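Local coordinates for PTS system, nitrogen regulatory IIA protein (Neisseria meningitidis, PDB 2A0J) that probably serves as a phosphoryl-accepting IIA protein of the phosphotransferase system that links it to nitrogen regulation, at residues Phe26-Ala29 against Gly30-Leu33; Cys47-Ala50 against Arg51-Gly55. All blocks are in the same frame, centred on the assembly; numbering follows the deposited sequence.

Contact 1 (Phe26-Ala29 against Gly30-Leu33); sequences FEEA and GLLL
Phe26 O takes two backbone N-H groups in helix 22-33. Gly30 N donates to Phe26 O at 3.2 Å, and the N of Ala29 adds a weak bond. The Gly30 bond is the ordinary alpha-helical i to i+4 pairing, and the next steps repeat it. Leu32 N reaches Glu28 O, and Leu33 N reaches Ala29 O at 3.0 Å, the shortest of the bonds between the two halves. The step from Leu31 N to Glu27 O is weak at 3.4 Å. The side chain of Glu28 starts away from the following turn and then bends at its second torsion (chi2 -61°). This brings the carboxylate back beside two leucines. Glu28 OE2 lies 3.6 Å from CD1 of Leu31, where the two side chains cross at about a right angle. Glu28 OE1 lies 3.9 Å from CG of Leu32. These are plain van der Waals contacts between carboxylate oxygens and hydrocarbon. Leu31 and Leu32 also sit close to the carbonyls of the turn before. Leu33 belongs to the buried side, where it packs on Thr77 and Ala79 of strand 77-83 and on Ile102 and Leu104 of strand 97-106. The helix thereby lies against the mixed sheet of this type 2 EIIA domain. Its last residue is bonded through O to the hydroxyl of Ser37. Within the helix, CG of Leu32 rests 3.4 Å from Glu28 O.

Contact 2 (Cys47-Ala50 against Arg51-Gly55); sequences CLFA and REKLG
Lys53 folds back on Phe49 through two bends near the end of its chain, chi3 at -54° and chi4 at -51°. They bring Lys53 NZ to 3.6 Å from Phe49 O. Lys53 NZ also lies 4.1 Å from Phe49 CD2. The approach to the ring is oblique, and the two side chains cross at about a right angle. Lys53 N donates to the same Phe49 O at 3.0 Å. This is the C-terminal part of helix 41-52, which runs into a type I turn from Glu52 to Gly55. Leu48 O is shared. Glu52 N binds Leu48 O at 3.1 Å, and Arg51 N adds a weak bond. A water also donates to Leu48 O at 2.9 Å. It can donate to Glu52 OE1 too, though other acceptors compete for its protons. Glu52 OE1 also bonds Thr57 OG1, its strongest polar partner, and OE2 forms a salt bridge with Lys22. The bend of Arg51 at chi2 (59°) helps turn its guanidinium back toward the turn. Arg51 NH1 meets a lone pair of Gly55 O at 3.0 Å, nearly in the guanidinium plane. Gly55 has a positive phi, and its backbone angles suit glycine. The NH1 bond thus ties Arg51 to a carbonyl of the turn that follows the helix, while Lys53 NZ probably feels at most a weak electrostatic attraction to Phe49 O.

How the contacts relate
The chain passes through contact 1 in helix 22-33 and then contact 2 at the end of helix 41-52. Each joins adjacent segments, so neither closes a long loop. The two run in series, without nesting or crossing, with centres about 14 Å apart. The helices meet through side chains. The Phe26 ring packs edge-to-face with that of Phe49, with CD2 of Phe26 3.5 Å from CD1 of Phe49. Phe26 CE2 approaches CB of Leu48, and Phe26 CZ lies 3.3 Å from OE1 of Glu52. Ala29 CB adds a looser touch on Leu48 CD1. Leu33 of contact 1 and Leu48 of contact 2 both reach Ile102, which ties the helix pair to strand 97-106.

Contact 1 (Phe26-Ala29 against Gly30-Leu33)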
ATOM      1  N   PHE A  26      -6.836   3.732   6.306  1.00 17.65           N
ATOM      2  CA  PHE A  26      -7.537   3.547   5.037  1.00 22.98           C
ATOM      3  C   PHE A  26      -8.184   4.839   4.538  1.00 22.50           C
ATOM      4  O   PHE A  26      -8.273   5.070   3.331  1.00 17.24           O
ATOM      5  CB  PHE A  26      -8.592   2.433   5.155  1.00 22.99           C
ATOM      6  CG  PHE A  26      -8.060   1.051   4.850  1.00 18.32           C
ATOM      7  CD1 PHE A  26      -7.079   0.472   5.643  1.00 22.24           C
ATOM      8  CD2 PHE A  26      -8.542   0.331   3.765  1.00 30.03           C
ATOM      9  CE1 PHE A  26      -6.585  -0.804   5.358  1.00 18.36           C
ATOM     10  CE2 PHE A  26      -8.054  -0.945   3.471  1.00 22.09           C
ATOM     11  CZ  PHE A  26      -7.076  -1.511   4.267  1.00 15.31           C
ATOM     12  N   GLU A  27      -8.643   5.681   5.456  1.00 24.58           N
ATOM     13  CA  GLU A  27      -9.249   6.943   5.048  1.00 29.01           C
ATOM     14  C   GLU A  27      -8.198   7.829   4.399  1.00 23.21           C
ATOM     15  O   GLU A  27      -8.439   8.428   3.357  1.00 25.47           O
ATOM     16  CB  GLU A  27      -9.871   7.656   6.245  1.00 38.16           C
ATOM     17  CG  GLU A  27     -11.203   7.064   6.669  1.00 47.31           C
ATOM     18  CD  GLU A  27     -11.782   7.748   7.885  1.00 55.85           C
ATOM     19  OE1 GLU A  27     -12.929   7.423   8.253  1.00 77.12           O
ATOM     20  OE2 GLU A  27     -11.092   8.606   8.477  1.00 47.89           O
ATOM     21  N   GLU A  28      -7.025   7.893   5.017  1.00 22.33           N
ATOM     22  CA  GLU A  28      -5.930   8.690   4.492  1.00 25.21           C
ATOM     23  C   GLU A  28      -5.479   8.182   3.118  1.00 25.65           C
ATOM     24  O   GLU A  28      -5.007   8.960   2.284  1.00 21.78           O
ATOM     25  CB  GLU A  28      -4.753   8.660   5.468  1.00 34.70           C
ATOM     26  CG  GLU A  28      -4.300  10.042   5.918  1.00 56.34           C
ATOM     27  CD  GLU A  28      -3.825  10.908   4.766  1.00 59.02           C
ATOM     28  OE1 GLU A  28      -2.780  10.589   4.161  1.00 57.09           O
ATOM     29  OE2 GLU A  28      -4.503  11.911   4.463  1.00 66.62           O
ATOM     30  N   ALA A  29      -5.619   6.879   2.884  1.00 24.58           N
ATOM     31  CA  ALA A  29      -5.225   6.291   1.608  1.00 26.70           C
ATOM     32  C   ALA A  29      -6.172   6.763   0.507  1.00 27.31           C
ATOM     33  O   ALA A  29      -5.729   7.117  -0.587  1.00 28.48           O
ATOM     34  CB  ALA A  29      -5.236   4.771   1.698  1.00 27.27           C
ATOM     35  N   GLY A  30      -7.471   6.775   0.801  1.00 21.20           N
ATOM     36  CA  GLY A  30      -8.439   7.227  -0.181  1.00 19.55           C
ATOM     37  C   GLY A  30      -8.076   8.619  -0.667  1.00 19.14           C
ATOM     38  O   GLY A  30      -8.206   8.943  -1.850  1.00 18.67           O
ATOM     39  N   LEU A  31      -7.609   9.444   0.260  1.00 23.09           N
ATOM     40  CA  LEU A  31      -7.209  10.813  -0.046  1.00 25.07           C
ATOM     41  C   LEU A  31      -5.996  10.871  -0.981  1.00 25.82           C
ATOM     42  O   LEU A  31      -5.971  11.656  -1.926  1.00 26.84           O
ATOM     43  CB  LEU A  31      -6.924  11.560   1.260  1.00 11.28           C
ATOM     44  CG  LEU A  31      -8.216  11.919   1.999  1.00 27.70           C
ATOM     45  CD1 LEU A  31      -7.925  12.370   3.430  1.00 23.87           C
ATOM     46  CD2 LEU A  31      -8.946  13.007   1.203  1.00  9.84           C
ATOM     47  N   LEU A  32      -5.000  10.029  -0.717  1.00 20.50           N
ATOM     48  CA  LEU A  32      -3.792   9.979  -1.532  1.00 15.72           C
ATOM     49  C   LEU A  32      -4.063   9.520  -2.968  1.00 23.77           C
ATOM     50  O   LEU A  32      -3.486  10.051  -3.918  1.00 27.81           O
ATOM     51  CB  LEU A  32      -2.770   9.037  -0.892  1.00 16.87           C
ATOM     52  CG  LEU A  32      -2.180   9.424   0.465  1.00 14.32           C
ATOM     53  CD1 LEU A  32      -1.257   8.323   0.942  1.00 17.26           C
ATOM     54  CD2 LEU A  32      -1.434  10.732   0.344  1.00  4.34           C
ATOM     55  N   LEU A  33      -4.939   8.532  -3.123  1.00 17.73           N
ATOM     56  CA  LEU A  33      -5.266   7.996  -4.438  1.00 13.77           C
ATOM     57  C   LEU A  33      -6.481   8.658  -5.103  1.00 18.18           C
ATOM     58  O   LEU A  33      -6.781   8.395  -6.264  1.00 13.31           O
ATOM     59  CB  LEU A  33      -5.482   6.484  -4.328  1.00 12.49           C
ATOM     60  CG  LEU A  33      -4.348   5.721  -3.622  1.00 14.36           C
ATOM     61  CD1 LEU A  33      -4.580   4.239  -3.801  1.00 11.61           C
ATOM     62  CD2 LEU A  33      -2.981   6.105  -4.190  1.00 13.95           C
TER

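Contact 2 (Cys47-Ala50 against Arg51-Gly55)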
ATOM      1  N   CYS A  47     -13.493   0.686  -1.978  1.00 16.00           N
ATOM      2  CA  CYS A  47     -12.834  -0.291  -2.809  1.00 16.62           C
ATOM      3  C   CYS A  47     -11.766  -1.072  -2.029  1.00 17.92           C
ATOM      4  O   CYS A  47     -11.679  -2.295  -2.138  1.00 14.79           O
ATOM      5  CB  CYS A  47     -12.221   0.419  -4.014  1.00 16.75           C
ATOM      6  SG  CYS A  47     -11.605  -0.691  -5.247  1.00 45.30           S
ATOM      7  N   LEU A  48     -10.957  -0.371  -1.243  1.00  9.88           N
ATOM      8  CA  LEU A  48      -9.914  -1.024  -0.452  1.00 14.39           C
ATOM      9  C   LEU A  48     -10.510  -1.849   0.689  1.00 17.72           C
ATOM     10  O   LEU A  48     -10.020  -2.939   1.000  1.00 16.79           O
ATOM     11  CB  LEU A  48      -8.962   0.022   0.131  1.00 11.77           C
ATOM     12  CG  LEU A  48      -8.367   1.042  -0.849  1.00 17.00           C
ATOM     13  CD1 LEU A  48      -7.523   2.041  -0.067  1.00  5.35           C
ATOM     14  CD2 LEU A  48      -7.539   0.336  -1.939  1.00  7.15           C
ATOM     15  N   PHE A  49     -11.571  -1.321   1.300  1.00 24.14           N
ATOM     16  CA  PHE A  49     -12.251  -1.969   2.420  1.00 24.28           C
ATOM     17  C   PHE A  49     -13.128  -3.151   1.995  1.00 24.02           C
ATOM     18  O   PHE A  49     -13.394  -4.057   2.789  1.00 24.87           O
ATOM     19  CB  PHE A  49     -13.095  -0.940   3.185  1.00 33.18           C
ATOM     20  CG  PHE A  49     -12.858  -0.939   4.682  1.00 55.69           C
ATOM     21  CD1 PHE A  49     -11.575  -0.759   5.204  1.00 48.17           C
ATOM     22  CD2 PHE A  49     -13.922  -1.086   5.572  1.00 58.75           C
ATOM     23  CE1 PHE A  49     -11.357  -0.724   6.588  1.00 25.65           C
ATOM     24  CE2 PHE A  49     -13.712  -1.052   6.955  1.00 41.59           C
ATOM     25  CZ  PHE A  49     -12.427  -0.870   7.459  1.00 31.02           C
ATOM     26  N   ALA A  50     -13.586  -3.145   0.749  1.00 19.99           N
ATOM     27  CA  ALA A  50     -14.409  -4.238   0.258  1.00 20.37           C
ATOM     28  C   ALA A  50     -13.543  -5.497   0.238  1.00 19.84           C
ATOM     29  O   ALA A  50     -14.032  -6.618   0.413  1.00 17.41           O
ATOM     30  CB  ALA A  50     -14.921  -3.920  -1.148  1.00 19.62           C
ATOM     31  N   ARG A  51     -12.247  -5.291   0.038  1.00 21.29           N
ATOM     32  CA  ARG A  51     -11.274  -6.380  -0.019  1.00 25.78           C
ATOM     33  C   ARG A  51     -10.770  -6.788   1.363  1.00 19.98           C
ATOM     34  O   ARG A  51     -10.672  -7.978   1.669  1.00 10.68           O
ATOM     35  CB  ARG A  51     -10.083  -5.969  -0.895  1.00 26.63           C
ATOM     36  CG  ARG A  51      -8.908  -6.932  -0.834  1.00 20.79           C
ATOM     37  CD  ARG A  51      -9.311  -8.334  -1.279  1.00 26.13           C
ATOM     38  NE  ARG A  51      -8.214  -9.281  -1.104  1.00 14.63           N
ATOM     39  CZ  ARG A  51      -7.796  -9.733   0.074  1.00 18.14           C
ATOM     40  NH1 ARG A  51      -8.388  -9.337   1.204  1.00  3.43           N
ATOM     41  NH2 ARG A  51      -6.769 -10.567   0.123  1.00  3.20           N
ATOM     42  N   GLU A  52     -10.445  -5.790   2.181  1.00 18.88           N
ATOM     43  CA  GLU A  52      -9.947  -5.999   3.542  1.00 17.37           C
ATOM     44  C   GLU A  52     -11.007  -6.791   4.305  1.00 17.84           C
ATOM     45  O   GLU A  52     -10.717  -7.522   5.245  1.00 17.56           O
ATOM     46  CB  GLU A  52      -9.710  -4.631   4.203  1.00 19.62           C
ATOM     47  CG  GLU A  52      -8.671  -4.602   5.312  1.00 16.09           C
ATOM     48  CD  GLU A  52      -7.308  -5.118   4.876  1.00 21.79           C
ATOM     49  OE1 GLU A  52      -6.878  -4.804   3.742  1.00 15.02           O
ATOM     50  OE2 GLU A  52      -6.658  -5.829   5.677  1.00 20.23           O
ATOM     51  N   LYS A  53     -12.250  -6.636   3.868  1.00 21.80           N
ATOM     52  CA  LYS A  53     -13.389  -7.322   4.460  1.00 18.61           C
ATOM     53  C   LYS A  53     -13.199  -8.832   4.354  1.00 18.22           C
ATOM     54  O   LYS A  53     -13.560  -9.582   5.261  1.00 16.38           O
ATOM     55  CB  LYS A  53     -14.651  -6.909   3.713  1.00 27.08           C
ATOM     56  CG  LYS A  53     -15.944  -7.154   4.445  1.00 47.35           C
ATOM     57  CD  LYS A  53     -17.104  -6.479   3.716  1.00 65.15           C
ATOM     58  CE  LYS A  53     -16.827  -4.988   3.481  1.00 73.74           C
ATOM     59  NZ  LYS A  53     -16.406  -4.266   4.725  1.00 60.54           N
ATOM     60  N   LEU A  54     -12.633  -9.272   3.232  1.00 12.48           N
ATOM     61  CA  LEU A  54     -12.400 -10.689   3.007  1.00 21.29           C
ATOM     62  C   LEU A  54     -11.314 -11.233   3.923  1.00 26.63           C
ATOM     63  O   LEU A  54     -11.239 -12.433   4.155  1.00 30.10           O
ATOM     64  CB  LEU A  54     -12.003 -10.938   1.552  1.00 12.32           C
ATOM     65  CG  LEU A  54     -12.961 -10.497   0.446  1.00 11.81           C
ATOM     66  CD1 LEU A  54     -12.524 -11.163  -0.847  1.00  9.31           C
ATOM     67  CD2 LEU A  54     -14.401 -10.887   0.783  1.00 12.17           C
ATOM     68  N   GLY A  55     -10.471 -10.341   4.436  1.00 29.69           N
ATOM     69  CA  GLY A  55      -9.400 -10.756   5.322  1.00 26.51           C
ATOM     70  C   GLY A  55      -8.185  -9.849   5.214  1.00 21.82           C
ATOM     71  O   GLY A  55      -7.935  -9.262   4.161  1.00 22.20           O
TER
HETATM   72  O   HOH W   1      -7.368  -4.066   1.105  1.00 21.75           O